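Long-range contacts in polyhedrin (Orgyia pseudotsugata cypovirus 5, PDB 5A8U), which forms the crystalline matrix of viral occlusion bodies, the polyhedra that protect virus particles outside the host until insect larvae ingest them: residues Q162-C167 and E242-N247; I30-V35 and F112-S117. One frame throughout, in Å; residues are numbered along the deposited sequence.

Contact 1. Residues Q162-C167 and E242-N247; sequences QPLYFC and ELVYQN
Gln162 and Gln246 join their side-chain amides at one end of this contact, while Leu164 and Phe166 pack on Val244 further along. Gln246 NE2 donates to Gln162 OE1 at 2.9 Å, with an N-H...O angle of 162°. The acceptor lies in the amide plane of Gln246, but the donor stands well above the carbonyl plane of Gln162, the two amides being turned 57° apart. A water closes the ring: it accepts from Gln162 NE2 and donates to Gln246 OE1, both at 2.7 Å, so that each amide uses both its polar ends and its rotation is fixed.

Leu164 can be followed outward from its backbone. CB rests on Val244 CG2 at 3.9 Å. With CG turned anti to the carbonyl carbon (chi1 -52°), the branches spread along the facing segment: CD1 sits 4.0 Å from Val244 CG2 and close to the backbone N of Tyr245, whereas CD2 comes up to Gln246 CB and NE2. The side chains of Leu164 and Val244 lie alongside each other, pointing opposite ways. The other methyl of Val244, CG1, reaches the edge of the Phe166 ring, 4.2 Å from Phe166 CD2. Phe166 CZ also lies near Glu242 OE1; that carboxylate is salt-bridged to Arg146 of the second subunit, which makes a cation-pi contact with the same ring.

Glu242, the first residue past helix 230-241, closes it in a Schellman motif, its positive phi turning the chain into the irregular segment that follows. What results is a post-helix segment running roughly antiparallel beside 162-166, one of the two outermost strands of the antiparallel sheet within the chain, and packed by its side chains on that sheet.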
# COMPACT_ATOMS: atom_id res chain seq x y z
N GLN A 162 14.06 24.31 1.98
CA GLN A 162 14.97 25.01 2.86
C GLN A 162 15.88 24.02 3.54
O GLN A 162 15.43 23.00 4.06
CB GLN A 162 14.17 25.80 3.91
CG GLN A 162 13.21 26.81 3.32
CD GLN A 162 12.47 27.57 4.39
OE1 GLN A 162 13.08 28.02 5.35
NE2 GLN A 162 11.16 27.70 4.25
N PRO A 163 17.18 24.31 3.58
CA PRO A 163 18.12 23.38 4.21
C PRO A 163 17.96 23.38 5.73
O PRO A 163 17.83 24.44 6.35
CB PRO A 163 19.49 23.94 3.82
CG PRO A 163 19.24 24.95 2.75
CD PRO A 163 17.87 25.49 3.01
N LEU A 164 17.93 22.19 6.31
CA LEU A 164 17.84 22.05 7.75
C LEU A 164 19.12 21.38 8.24
O LEU A 164 19.44 20.25 7.84
CB LEU A 164 16.60 21.23 8.16
CG LEU A 164 15.24 21.68 7.60
CD1 LEU A 164 14.09 20.79 8.11
CD2 LEU A 164 14.96 23.14 7.91
N TYR A 165 19.85 22.07 9.10
CA TYR A 165 21.14 21.60 9.58
C TYR A 165 21.05 20.91 10.93
O TYR A 165 20.19 21.22 11.75
CB TYR A 165 22.13 22.77 9.66
CG TYR A 165 22.65 23.18 8.31
CD1 TYR A 165 21.94 24.06 7.52
CD2 TYR A 165 23.82 22.64 7.80
CE1 TYR A 165 22.40 24.42 6.26
CE2 TYR A 165 24.28 22.98 6.55
CZ TYR A 165 23.57 23.88 5.78
OH TYR A 165 24.03 24.23 4.54
N PHE A 166 21.95 19.96 11.16
CA PHE A 166 22.09 19.31 12.45
C PHE A 166 23.58 19.38 12.73
O PHE A 166 24.38 18.82 11.99
CB PHE A 166 21.58 17.85 12.40
CG PHE A 166 21.46 17.19 13.75
CD1 PHE A 166 22.59 16.72 14.41
CD2 PHE A 166 20.22 17.01 14.34
CE1 PHE A 166 22.47 16.11 15.66
CE2 PHE A 166 20.10 16.38 15.58
CZ PHE A 166 21.23 15.94 16.24
N CYS A 167 23.95 20.11 13.78
CA CYS A 167 25.35 20.44 14.02
C CYS A 167 25.96 21.11 12.79
O CYS A 167 25.46 22.13 12.31
CB CYS A 167 26.15 19.18 14.39
SG CYS A 167 25.73 18.48 16.01
N GLU A 242 15.65 12.06 16.21
CA GLU A 242 16.67 12.88 15.55
C GLU A 242 16.27 13.20 14.11
O GLU A 242 17.11 13.25 13.20
CB GLU A 242 18.08 12.26 15.66
CG GLU A 242 18.51 12.06 17.12
CD GLU A 242 19.94 11.56 17.31
OE1 GLU A 242 20.79 11.75 16.40
OE2 GLU A 242 20.21 10.97 18.38
N LEU A 243 14.97 13.45 13.94
CA LEU A 243 14.41 13.93 12.69
C LEU A 243 14.35 15.45 12.73
O LEU A 243 13.70 16.02 13.62
CB LEU A 243 13.01 13.36 12.49
CG LEU A 243 12.92 11.87 12.15
CD1 LEU A 243 11.50 11.36 12.27
CD2 LEU A 243 13.44 11.65 10.74
N VAL A 244 15.00 16.13 11.79
CA VAL A 244 14.90 17.58 11.75
C VAL A 244 13.52 18.02 11.30
O VAL A 244 12.81 17.29 10.59
CB VAL A 244 15.98 18.26 10.87
CG1 VAL A 244 17.33 18.24 11.60
CG2 VAL A 244 16.04 17.61 9.50
N TYR A 245 13.14 19.21 11.72
CA TYR A 245 11.77 19.68 11.56
C TYR A 245 11.84 21.19 11.69
O TYR A 245 12.54 21.71 12.55
CB TYR A 245 10.93 19.09 12.70
CG TYR A 245 9.49 19.54 12.74
CD1 TYR A 245 9.12 20.73 13.37
CD2 TYR A 245 8.48 18.76 12.18
CE1 TYR A 245 7.80 21.14 13.41
CE2 TYR A 245 7.15 19.17 12.22
CZ TYR A 245 6.83 20.36 12.84
OH TYR A 245 5.52 20.76 12.89
N GLN A 246 11.11 21.90 10.85
CA GLN A 246 11.09 23.35 10.96
C GLN A 246 9.80 23.80 11.65
O GLN A 246 8.69 23.48 11.20
CB GLN A 246 11.21 24.01 9.59
CG GLN A 246 11.31 25.53 9.67
CD GLN A 246 11.29 26.17 8.30
OE1 GLN A 246 10.23 26.32 7.69
NE2 GLN A 246 12.47 26.52 7.79
N ASN A 247 9.92 24.52 12.77
CA ASN A 247 8.70 24.88 13.48
C ASN A 247 7.97 26.09 12.89
O ASN A 247 8.42 26.69 11.90
CB ASN A 247 8.95 25.02 14.98
CG ASN A 247 9.72 26.29 15.36
OD1 ASN A 247 9.90 27.21 14.56
ND2 ASN A 247 10.15 26.35 16.61
O HOH W 1 9.95 28.76 6.48

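Contact 2. Residues I30-V35 and F112-S117; sequences INVTVV and FIVQGS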
# COMPACT_ATOMS: atom_id res chain seq x y z
N ILE A 30 16.78 6.72 4.75
CA ILE A 30 16.34 8.03 4.31
C ILE A 30 14.90 8.16 4.81
O ILE A 30 14.17 7.17 4.85
CB ILE A 30 16.40 8.20 2.75
CG1 ILE A 30 15.69 7.06 2.03
CG2 ILE A 30 17.87 8.31 2.27
CD1 ILE A 30 15.48 7.33 0.51
N ASN A 31 14.53 9.36 5.24
CA ASN A 31 13.21 9.60 5.82
C ASN A 31 12.47 10.66 5.04
O ASN A 31 13.05 11.67 4.65
CB ASN A 31 13.32 10.04 7.28
CG ASN A 31 13.54 8.89 8.23
OD1 ASN A 31 12.61 8.37 8.83
ND2 ASN A 31 14.80 8.48 8.36
N VAL A 32 11.19 10.43 4.83
CA VAL A 32 10.31 11.43 4.25
C VAL A 32 9.16 11.57 5.23
O VAL A 32 8.55 10.57 5.62
CB VAL A 32 9.80 11.00 2.87
CG1 VAL A 32 8.85 12.04 2.32
CG2 VAL A 32 11.01 10.82 1.93
N THR A 33 8.89 12.80 5.65
CA THR A 33 7.81 13.06 6.57
C THR A 33 6.86 14.09 5.95
O THR A 33 7.29 15.11 5.38
CB THR A 33 8.32 13.55 7.93
OG1 THR A 33 9.29 12.62 8.42
CG2 THR A 33 7.18 13.64 8.97
N VAL A 34 5.58 13.77 6.00
CA VAL A 34 4.57 14.75 5.64
C VAL A 34 3.88 15.17 6.92
O VAL A 34 3.38 14.32 7.67
CB VAL A 34 3.53 14.15 4.68
CG1 VAL A 34 2.22 14.99 4.65
CG2 VAL A 34 4.14 13.99 3.31
N VAL A 35 3.89 16.47 7.18
CA VAL A 35 3.22 16.99 8.37
C VAL A 35 2.06 17.86 7.94
O VAL A 35 2.26 18.89 7.31
CB VAL A 35 4.15 17.82 9.24
CG1 VAL A 35 3.43 18.23 10.52
CG2 VAL A 35 5.38 17.02 9.61
N PHE A 112 6.75 19.33 4.14
CA PHE A 112 7.26 18.12 3.51
C PHE A 112 8.75 18.11 3.83
O PHE A 112 9.49 19.01 3.42
CB PHE A 112 7.00 18.19 2.00
CG PHE A 112 7.54 17.01 1.21
CD1 PHE A 112 6.93 15.77 1.29
CD2 PHE A 112 8.62 17.16 0.34
CE1 PHE A 112 7.40 14.68 0.56
CE2 PHE A 112 9.09 16.07 -0.41
CZ PHE A 112 8.48 14.84 -0.30
N ILE A 113 9.19 17.13 4.62
CA ILE A 113 10.56 17.11 5.12
C ILE A 113 11.27 15.86 4.61
O ILE A 113 10.77 14.76 4.74
CB ILE A 113 10.60 17.08 6.65
CG1 ILE A 113 9.58 18.06 7.23
CG2 ILE A 113 12.02 17.36 7.14
CD1 ILE A 113 9.38 17.92 8.74
N VAL A 114 12.46 16.05 4.03
CA VAL A 114 13.21 14.92 3.51
C VAL A 114 14.57 14.91 4.19
O VAL A 114 15.24 15.93 4.21
CB VAL A 114 13.42 15.04 1.98
CG1 VAL A 114 14.20 13.84 1.45
CG2 VAL A 114 12.06 15.16 1.26
N GLN A 115 14.97 13.78 4.77
CA GLN A 115 16.23 13.73 5.54
C GLN A 115 17.07 12.48 5.21
O GLN A 115 16.54 11.39 5.03
CB GLN A 115 15.92 13.79 7.04
CG GLN A 115 17.12 13.49 7.95
CD GLN A 115 16.81 13.69 9.42
OE1 GLN A 115 15.81 14.33 9.78
NE2 GLN A 115 17.67 13.16 10.29
N GLY A 116 18.39 12.66 5.11
CA GLY A 116 19.29 11.55 4.85
C GLY A 116 20.27 11.95 3.77
O GLY A 116 20.32 13.12 3.42
N SER A 117 21.01 10.99 3.23
CA SER A 117 21.91 11.29 2.11
C SER A 117 21.12 11.08 0.83
O SER A 117 21.03 9.97 0.28
CB SER A 117 23.15 10.39 2.14
OG SER A 117 24.02 10.71 1.07
O HOH W 2 17.35 9.79 7.56
O HOH W 3 11.67 13.38 7.37
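Two central neighbours of the six-stranded antiparallel sheet, strands 30-37 and 109-115, pair here through a regular ladder, the axes of these segments 4.8 Å apart at closest approach and 169° between their directions. Asn31 with Gln115 and Thr33 with Ile113 are the hydrogen-bonded pairs. Each has two reciprocal N-H...O bonds, such as Asn31 N to Gln115 O and Ile113 N to Thr33 O, both 2.9 Å long, and all four are nearly straight. Alternating with them are the non-hydrogen-bonded pairs Val32-Val114 and Val34-Phe112, where CA-H groups lean on the same carbonyls, as Val32 CA does on Ile113 O at 3.4 Å.

On the face of Val32, Val34 and Val114, the Phe112 ring reaches across to the other strand. Chi1 of 178° sets it anti to its own N and swings it under the opposite strand, where CE1 meets Val32 CG1 at 3.5 Å, while Val34 CG2 comes in the ring plane at the edge, 3.9 Å from Phe112 CD1. On the other face, Ile113 CD1 touches Val35 CG2, and a water binds both Thr33 OG1, at 2.7 Å, and Ile113 O, giving that carbonyl a second donor beside Thr33 N. Asn47 ND2 bonds to both Asn31 OD1 and Thr33 OG1, fixing these buried polar groups. Beyond the ladder, Gly116 adopts backbone angles that a side chain would hardly tolerate.

Strand 43-50 flanks 30-37 and strand 169-178 flanks 109-115. The face bearing Val32, Val34 and Val114 packs on strand 189-195 of the second sheet, and helix 230-241 covers Thr33 and Val35 on the other.

Overall arrangement
Contact 2 lies in the buried middle of the six-stranded sheet, its centre about 6 Å from that of the chain; contact 1, about 14 Å out, is only partly buried. Backbone bonds dominate the former, whereas side chains and a water make the latter. Both reach the same sheet, and Gln115 couples them: its OE1 probably accepts from Val244 N at 2.8 Å, and its NE2 probably donates to Glu242 O, tying the segment after helix 230-241 to a central strand. Both also pack on Val145 of the second subunit, and contact 1 adds the charge of Arg146 from that subunit.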